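Local coordinates for protein S-adenosylmethionine dependent methyltransferase (Mesorhizobium loti, PDB 3BKW) that probably acts as an S-adenosylmethionine-dependent methyltransferase, at residues A30-L35 and L110-L115; P104-D109 and L134-H139; E212-T217 and P234-V239. One frame throughout, in Å; residues are numbered along the deposited sequence.

Contact 1. Residues A30-L35 and L110-L115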
# COMPACT_ATOMS: atom_id res chain seq x y z
N ALA A 30 -18.95 7.23 -5.67
CA ALA A 30 -17.86 8.22 -5.65
C ALA A 30 -16.55 7.67 -6.14
O ALA A 30 -15.79 8.39 -6.80
CB ALA A 30 -17.67 8.77 -4.22
N GLU A 31 -16.28 6.41 -5.80
CA GLU A 31 -15.05 5.73 -6.19
C GLU A 31 -15.03 5.11 -7.60
O GLU A 31 -13.98 4.63 -8.02
CB GLU A 31 -14.64 4.66 -5.16
CG GLU A 31 -15.33 3.29 -5.19
CD GLU A 31 -16.81 3.27 -4.78
OE1 GLU A 31 -17.40 4.33 -4.43
OE2 GLU A 31 -17.38 2.16 -4.81
N TRP A 32 -16.17 5.12 -8.30
CA TRP A 32 -16.22 4.55 -9.66
C TRP A 32 -15.26 5.19 -10.66
O TRP A 32 -14.53 4.47 -11.31
CB TRP A 32 -17.65 4.44 -10.20
CG TRP A 32 -17.73 4.21 -11.67
CD1 TRP A 32 -18.23 5.06 -12.58
CD2 TRP A 32 -17.26 3.06 -12.40
NE1 TRP A 32 -18.12 4.53 -13.83
CE2 TRP A 32 -17.51 3.31 -13.76
CE3 TRP A 32 -16.62 1.87 -12.03
CZ2 TRP A 32 -17.20 2.39 -14.77
CZ3 TRP A 32 -16.29 0.94 -13.05
CH2 TRP A 32 -16.57 1.22 -14.40
N PRO A 33 -15.27 6.54 -10.80
CA PRO A 33 -14.32 7.14 -11.74
C PRO A 33 -12.84 6.78 -11.54
O PRO A 33 -12.14 6.52 -12.51
CB PRO A 33 -14.56 8.63 -11.56
CG PRO A 33 -15.98 8.72 -11.11
CD PRO A 33 -16.17 7.55 -10.22
N ALA A 34 -12.41 6.73 -10.28
CA ALA A 34 -11.04 6.33 -9.92
C ALA A 34 -10.76 4.88 -10.29
O ALA A 34 -9.69 4.58 -10.83
CB ALA A 34 -10.81 6.52 -8.44
N LEU A 35 -11.72 4.00 -10.02
CA LEU A 35 -11.57 2.57 -10.33
C LEU A 35 -11.64 2.35 -11.85
O LEU A 35 -10.82 1.62 -12.42
CB LEU A 35 -12.63 1.75 -9.58
CG LEU A 35 -12.39 0.25 -9.49
CD1 LEU A 35 -11.07 -0.03 -8.77
CD2 LEU A 35 -13.58 -0.45 -8.82
N LEU A 110 -9.78 -9.75 -18.05
CA LEU A 110 -9.96 -8.85 -16.92
C LEU A 110 -10.88 -9.46 -15.89
O LEU A 110 -11.92 -9.98 -16.25
CB LEU A 110 -10.60 -7.53 -17.42
CG LEU A 110 -11.05 -6.47 -16.40
CD1 LEU A 110 -9.87 -5.99 -15.55
CD2 LEU A 110 -11.78 -5.32 -17.08
N ALA A 111 -10.48 -9.38 -14.63
CA ALA A 111 -11.32 -9.71 -13.50
C ALA A 111 -11.57 -8.40 -12.75
O ALA A 111 -10.64 -7.63 -12.48
CB ALA A 111 -10.69 -10.76 -12.60
N TYR A 112 -12.84 -8.11 -12.49
CA TYR A 112 -13.28 -6.92 -11.77
C TYR A 112 -14.08 -7.30 -10.55
O TYR A 112 -14.82 -8.26 -10.58
CB TYR A 112 -14.15 -6.08 -12.68
CG TYR A 112 -14.81 -4.86 -12.05
CD1 TYR A 112 -14.13 -3.62 -12.01
CD2 TYR A 112 -16.09 -4.92 -11.47
CE1 TYR A 112 -14.74 -2.48 -11.44
CE2 TYR A 112 -16.70 -3.79 -10.90
CZ TYR A 112 -16.03 -2.58 -10.90
OH TYR A 112 -16.67 -1.47 -10.34
N SER A 113 -13.94 -6.53 -9.47
CA SER A 113 -14.76 -6.73 -8.28
C SER A 113 -14.92 -5.45 -7.48
O SER A 113 -13.94 -4.86 -7.06
CB SER A 113 -14.15 -7.80 -7.40
OG SER A 113 -15.02 -8.08 -6.30
N SER A 114 -16.17 -5.04 -7.27
CA SER A 114 -16.49 -3.88 -6.46
C SER A 114 -17.02 -4.28 -5.09
O SER A 114 -18.11 -4.87 -4.98
CB SER A 114 -17.53 -3.01 -7.16
OG SER A 114 -17.99 -1.97 -6.30
N LEU A 115 -16.23 -3.98 -4.06
CA LEU A 115 -16.67 -4.09 -2.67
C LEU A 115 -17.25 -5.44 -2.27
O LEU A 115 -18.30 -5.53 -1.62
CB LEU A 115 -17.66 -2.94 -2.39
CG LEU A 115 -17.15 -1.53 -2.69
CD1 LEU A 115 -18.24 -0.49 -2.37
CD2 LEU A 115 -15.85 -1.23 -1.95
O HOH W 1 -16.26 0.11 -6.07

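Contact 2. Residues P104-D109 and L134-H139. With EDO (1,2-ethanediol), chain F.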
# COMPACT_ATOMS: atom_id res chain seq x y z
N PRO A 104 -12.88 -21.20 -14.99
CA PRO A 104 -12.14 -21.91 -16.02
C PRO A 104 -10.81 -21.22 -16.29
O PRO A 104 -10.72 -19.99 -16.26
CB PRO A 104 -13.07 -21.84 -17.24
CG PRO A 104 -13.88 -20.67 -17.02
CD PRO A 104 -14.10 -20.59 -15.56
N GLN A 105 -9.78 -22.02 -16.55
CA GLN A 105 -8.42 -21.53 -16.75
C GLN A 105 -8.28 -20.75 -18.06
O GLN A 105 -8.96 -21.09 -19.03
CB GLN A 105 -7.46 -22.73 -16.79
CG GLN A 105 -5.99 -22.40 -16.79
CD GLN A 105 -5.09 -23.63 -16.93
OE1 GLN A 105 -5.56 -24.77 -16.92
NE2 GLN A 105 -3.79 -23.39 -17.06
N ASP A 106 -7.45 -19.70 -18.04
CA ASP A 106 -7.08 -18.95 -19.25
C ASP A 106 -8.32 -18.48 -20.06
O ASP A 106 -8.33 -18.55 -21.30
CB ASP A 106 -6.16 -19.89 -20.07
CG ASP A 106 -5.48 -19.23 -21.25
OD1 ASP A 106 -5.24 -18.02 -21.23
OD2 ASP A 106 -5.17 -19.95 -22.22
N SER A 107 -9.35 -18.03 -19.34
CA SER A 107 -10.65 -17.66 -19.93
C SER A 107 -11.06 -16.20 -19.88
O SER A 107 -12.10 -15.83 -20.47
CB SER A 107 -11.72 -18.52 -19.28
OG SER A 107 -11.54 -19.87 -19.67
N PHE A 108 -10.28 -15.37 -19.18
CA PHE A 108 -10.60 -13.94 -19.04
C PHE A 108 -9.39 -13.06 -19.22
O PHE A 108 -8.28 -13.46 -18.92
CB PHE A 108 -11.27 -13.68 -17.69
CG PHE A 108 -12.53 -14.45 -17.51
CD1 PHE A 108 -13.71 -13.98 -18.06
CD2 PHE A 108 -12.52 -15.68 -16.86
CE1 PHE A 108 -14.88 -14.71 -17.94
CE2 PHE A 108 -13.69 -16.41 -16.73
CZ PHE A 108 -14.88 -15.92 -17.27
N ASP A 109 -9.63 -11.87 -19.73
CA ASP A 109 -8.60 -10.85 -19.89
C ASP A 109 -8.62 -9.88 -18.71
O ASP A 109 -7.61 -9.22 -18.44
CB ASP A 109 -8.84 -10.06 -21.17
CG ASP A 109 -8.86 -10.95 -22.37
OD1 ASP A 109 -7.81 -11.56 -22.65
OD2 ASP A 109 -9.93 -11.05 -23.02
N LEU A 134 -7.12 -15.87 -15.51
CA LEU A 134 -6.66 -14.79 -16.40
C LEU A 134 -5.64 -15.29 -17.40
O LEU A 134 -4.75 -16.10 -17.07
CB LEU A 134 -6.06 -13.64 -15.58
CG LEU A 134 -7.04 -12.77 -14.79
CD1 LEU A 134 -6.32 -11.86 -13.79
CD2 LEU A 134 -7.89 -11.95 -15.75
N SER A 135 -5.76 -14.82 -18.64
CA SER A 135 -4.77 -15.12 -19.67
C SER A 135 -3.53 -14.26 -19.41
O SER A 135 -3.65 -13.22 -18.76
CB SER A 135 -5.33 -14.87 -21.06
OG SER A 135 -6.37 -15.78 -21.30
N PRO A 136 -2.34 -14.70 -19.89
CA PRO A 136 -1.11 -13.92 -19.66
C PRO A 136 -1.29 -12.45 -20.05
O PRO A 136 -1.89 -12.16 -21.08
CB PRO A 136 -0.10 -14.64 -20.56
CG PRO A 136 -0.58 -16.03 -20.58
CD PRO A 136 -2.05 -15.92 -20.66
N GLY A 137 -0.84 -11.55 -19.17
CA GLY A 137 -1.00 -10.10 -19.35
C GLY A 137 -2.36 -9.56 -18.90
O GLY A 137 -2.62 -8.35 -19.03
N GLY A 138 -3.23 -10.42 -18.38
CA GLY A 138 -4.55 -10.01 -17.93
C GLY A 138 -4.48 -9.26 -16.61
O GLY A 138 -3.45 -9.33 -15.93
N HIS A 139 -5.56 -8.55 -16.27
CA HIS A 139 -5.62 -7.73 -15.06
C HIS A 139 -6.74 -8.11 -14.10
O HIS A 139 -7.71 -8.71 -14.50
CB HIS A 139 -5.78 -6.25 -15.39
CG HIS A 139 -4.59 -5.66 -16.08
ND1 HIS A 139 -4.44 -5.66 -17.44
CD2 HIS A 139 -3.48 -5.05 -15.58
CE1 HIS A 139 -3.29 -5.08 -17.76
NE2 HIS A 139 -2.69 -4.71 -16.65
C1 EDO F . -4.91 -10.39 -21.39
O1 EDO F . -5.26 -11.35 -22.38
C2 EDO F . -4.52 -9.09 -22.08
O2 EDO F . -5.69 -8.40 -22.57
O HOH W 2 -3.78 -18.34 -18.19
O HOH W 3 -6.41 -6.69 -19.05

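Contact 3. Residues E212-T217 and P234-V239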
# COMPACT_ATOMS: atom_id res chain seq x y z
N GLU A 212 -4.48 2.70 -4.93
CA GLU A 212 -5.05 4.00 -4.64
C GLU A 212 -5.94 3.92 -3.42
O GLU A 212 -6.82 3.07 -3.32
CB GLU A 212 -5.80 4.46 -5.88
CG GLU A 212 -6.23 5.88 -5.88
CD GLU A 212 -6.63 6.35 -7.28
OE1 GLU A 212 -5.91 6.07 -8.28
OE2 GLU A 212 -7.64 7.05 -7.37
N GLU A 213 -5.64 4.80 -2.46
CA GLU A 213 -6.46 4.95 -1.25
C GLU A 213 -7.34 6.09 -1.69
O GLU A 213 -6.89 7.24 -1.78
CB GLU A 213 -5.58 5.21 -0.04
CG GLU A 213 -4.53 4.12 0.09
CD GLU A 213 -3.51 4.41 1.14
OE1 GLU A 213 -3.81 4.24 2.33
OE2 GLU A 213 -2.38 4.75 0.77
N PHE A 214 -8.60 5.76 -1.98
CA PHE A 214 -9.50 6.66 -2.67
C PHE A 214 -9.64 8.01 -1.98
O PHE A 214 -9.72 8.08 -0.77
CB PHE A 214 -10.88 6.03 -2.97
CG PHE A 214 -11.91 7.03 -3.43
CD1 PHE A 214 -11.78 7.64 -4.66
CD2 PHE A 214 -12.98 7.39 -2.61
CE1 PHE A 214 -12.71 8.60 -5.10
CE2 PHE A 214 -13.92 8.35 -3.05
CZ PHE A 214 -13.77 8.94 -4.29
N CYS A 215 -9.56 9.05 -2.80
CA CYS A 215 -9.76 10.42 -2.38
C CYS A 215 -10.63 11.11 -3.43
O CYS A 215 -10.24 11.15 -4.61
CB CYS A 215 -8.43 11.16 -2.26
SG CYS A 215 -8.65 12.86 -1.69
N PRO A 216 -11.78 11.67 -3.01
CA PRO A 216 -12.59 12.38 -3.99
C PRO A 216 -11.87 13.64 -4.48
O PRO A 216 -11.07 14.25 -3.73
CB PRO A 216 -13.85 12.73 -3.21
CG PRO A 216 -13.40 12.85 -1.84
CD PRO A 216 -12.38 11.77 -1.66
N THR A 217 -12.12 14.03 -5.72
CA THR A 217 -11.50 15.23 -6.27
C THR A 217 -12.25 16.45 -5.72
O THR A 217 -13.38 16.33 -5.22
CB THR A 217 -11.58 15.27 -7.81
OG1 THR A 217 -12.94 15.37 -8.23
CG2 THR A 217 -10.96 14.02 -8.42
N PRO A 234 -9.57 7.38 4.35
CA PRO A 234 -10.10 6.66 3.20
C PRO A 234 -11.09 5.58 3.59
O PRO A 234 -10.85 4.81 4.53
CB PRO A 234 -8.85 6.03 2.60
CG PRO A 234 -7.95 5.78 3.73
CD PRO A 234 -8.24 6.87 4.74
N MSE A 235 -12.21 5.51 2.87
CA MSE A 235 -13.16 4.43 3.03
C MSE A 235 -12.74 3.21 2.21
O MSE A 235 -13.04 2.08 2.60
CB MSE A 235 -14.56 4.84 2.60
CG MSE A 235 -15.61 3.82 2.93
SE MSE A 235 -17.39 4.52 2.65
CE MSE A 235 -17.34 5.93 3.95
N PHE A 236 -12.08 3.45 1.07
CA PHE A 236 -11.77 2.38 0.12
C PHE A 236 -10.33 2.28 -0.31
O PHE A 236 -9.61 3.27 -0.39
CB PHE A 236 -12.60 2.56 -1.17
CG PHE A 236 -14.07 2.73 -0.93
CD1 PHE A 236 -14.77 1.69 -0.34
CD2 PHE A 236 -14.74 3.88 -1.32
CE1 PHE A 236 -16.15 1.80 -0.12
CE2 PHE A 236 -16.12 4.00 -1.10
CZ PHE A 236 -16.81 2.95 -0.49
N LEU A 237 -9.93 1.04 -0.57
CA LEU A 237 -8.64 0.69 -1.17
C LEU A 237 -8.96 0.18 -2.57
O LEU A 237 -9.80 -0.73 -2.73
CB LEU A 237 -7.93 -0.41 -0.37
CG LEU A 237 -6.56 -0.85 -0.91
CD1 LEU A 237 -5.53 0.30 -0.82
CD2 LEU A 237 -6.03 -2.11 -0.20
N LEU A 238 -8.29 0.75 -3.57
CA LEU A 238 -8.45 0.37 -4.97
C LEU A 238 -7.12 -0.24 -5.43
O LEU A 238 -6.05 0.37 -5.24
CB LEU A 238 -8.81 1.58 -5.82
CG LEU A 238 -9.90 2.50 -5.28
CD1 LEU A 238 -10.13 3.66 -6.30
CD2 LEU A 238 -11.21 1.83 -4.98
N VAL A 239 -7.16 -1.43 -6.02
CA VAL A 239 -5.94 -2.09 -6.49
C VAL A 239 -6.10 -2.67 -7.90
O VAL A 239 -7.16 -3.21 -8.22
CB VAL A 239 -5.52 -3.29 -5.56
CG1 VAL A 239 -4.21 -3.93 -6.04
CG2 VAL A 239 -5.39 -2.88 -4.10
O HOH W 4 -11.42 6.24 0.06

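Contact 1. Residues A30-L35 and L110-L115
The Tyr112 ring receives two apolar groups across this contact, methyl CD2 of Leu35 and the CZ3 corner of the Trp32 indole, both approaching obliquely near its hydroxyl end. Leu35 CD2 lies 3.5 Å from Tyr112 CE1, while Trp32 CZ3 stands 3.6 Å from Tyr112 OH and 4.1 Å from Tyr112 CE1. The Trp32 and Tyr112 side chains cross at about a right angle, and it is a corner of the indole that comes to the phenol. Each ring has a second aromatic neighbour: Phe57 stacks with Tyr112, and Trp60 meets Trp32 edge-to-face. With chi1 at 164°, Trp32 swings its indole beside its own carbonyl carbon, which brings the six-membered ring to the strand. Replacing Tyr112 by an alanine would probably open a gap beside Leu35 CD2, and take from Phe57 its stacking partner and from Trp32 CZ3 the phenol it leans on.

The polar part of the contact is mediated by solvent. Glu31 OE2 and Ser114 OG are 4.4 Å apart, too far for a direct bond, and water 1 joins them, 2.7 Å from Glu31 OE2, to which it donates, and 2.7 Å from Ser114 OG. Glu31 is folded for this, its chain bent at chi2 (-69°), and the same OE2 also comes within 3.7 Å of Leu115 CD1.

Helix 32-38 rests on one face of the central sheet, where Leu35 also reaches Val141 of strand 138-145 and Leu238 of strand 236-242; just ahead of the helix, Glu31 touches Phe236. Strand 108-114, fourth in the Rossmann-like methyltransferase order, runs between strands 46-50 and 138-145.

Contact 2. Residues P104-D109 and L134-H139
The carbonyl oxygen of Asp109 accepts two hydrogen bonds, one from His139 N at 3.1 Å, tilted from the carbonyl plane, and one from water 3, whose oxygen is 2.9 Å from Asp109 O. The same water lies in the plane of the His139 ring at its edge, 2.7 Å from His139 ND1, so backbone and imidazole of one residue are tied to a single acceptor. The other ring nitrogen, His139 NE2, bonds to Glu209.

A second polar cluster centres on Ser135. Its OG donates to Asp106 OD1 at 2.5 Å, meeting the carboxylate from 35° above its plane, and is also bonded to Arg46. Asp106 presents this oxygen because CG turns away from the backbone N (chi1 -171°). Arg46 further forms a salt bridge with Asp109 OD1, an oxygen that also accepts a bond from O1 of a bound ethanediol, 2.6 Å from Asp109 OD1.

Between these clusters, Phe108 and Leu134 pair as a parallel bridge. To it belongs the bond from Ser135 N to Phe108 O, 2.9 Å with a C=O...N angle of 168°, and Leu134 CA adds a CH...O contact 3.3 Å from Phe108 O. Methyl CD2 of Leu134 packs 3.7 Å from Asp109 C. Residues 135 to 138 form a type II turn closed by Gly138 N to Ser135 O; Gly137 has the positive phi that favours glycine, and a CB on Gly138 would clash with Ser135 O and lie tight against Asp109 O.

Helix 123-133 runs into Leu134, the return point of the beta-alpha-beta crossover from strand 108-114 to strand 138-145; the contact lies where both parallel strands begin. Phe108 packs on Tyr68 and Leu70 of strand 68-73, and Leu134 on Phe206.

Contact 3. Residues E212-T217 and P234-V239
Residues 212-217 and 234-239 belong to the antiparallel pair of strands at one edge of the sheet, the end of strand 207-213 lying against the start of strand 236-242. Glu212 and Leu238 form a hydrogen-bonded pair: Glu212 N donates to Leu238 O at 2.8 Å in the carbonyl plane, and Leu238 N returns the bond to Glu212 O, also at 2.8 Å. Beyond the non-hydrogen-bonded pair Glu213-Leu237, Phe214 N reaches Phe236 O at 3.1 Å. Where the strands part, water 4 takes over, donating to Phe214 O (2.6 Å) and accepting from Phe236 N.

In the class I methyltransferase fold, strand 236-242 is the reversed seventh strand, inserted between the fifth (138-145) and the sixth (207-213), and here it bonds to both.

On the face towards helix 32-38, Phe214 and Phe236 lie side by side pointing the same way, with Phe214 CD2 4.1 Å from Phe236 CD2, at the Phe236 ring edge. Pro216 N sits over the rim of one face of the Phe214 ring. Phe214 CB packs 4.2 Å from Leu238 CD1, and Ala34 touches both residues. On the opposite face, Glu213 CG meets Leu237 CD1 obliquely at 4.1 Å. Extended at chi2 (172°), the Glu213 chain carries its carboxylate onward to His146 and to Tyr172 and Gly195 N of the second subunit.

Overall arrangement
Contacts 1 and 3 are buried and contact 2 is partly exposed, its centre about 18 Å from the centre of the chain, against about 6 Å and 11 Å for the centres of contacts 1 and 3. All three reach the same sheet. Contacts 1 and 2 share strand 108-114, one near its C-terminal end and the other at its start, and Ala111 N probably bonds to His139 O between them. Contacts 1 and 3 touch where Ala34 of helix 32-38 meets Glu212, and where Phe236 packs on Glu31 and Leu115. Their chemistry differs accordingly: helix-on-sheet packing with one water bridge in contact 1, charged and turn-based bonding in contact 2, and regular antiparallel pairing with a subunit-facing glutamate in contact 3.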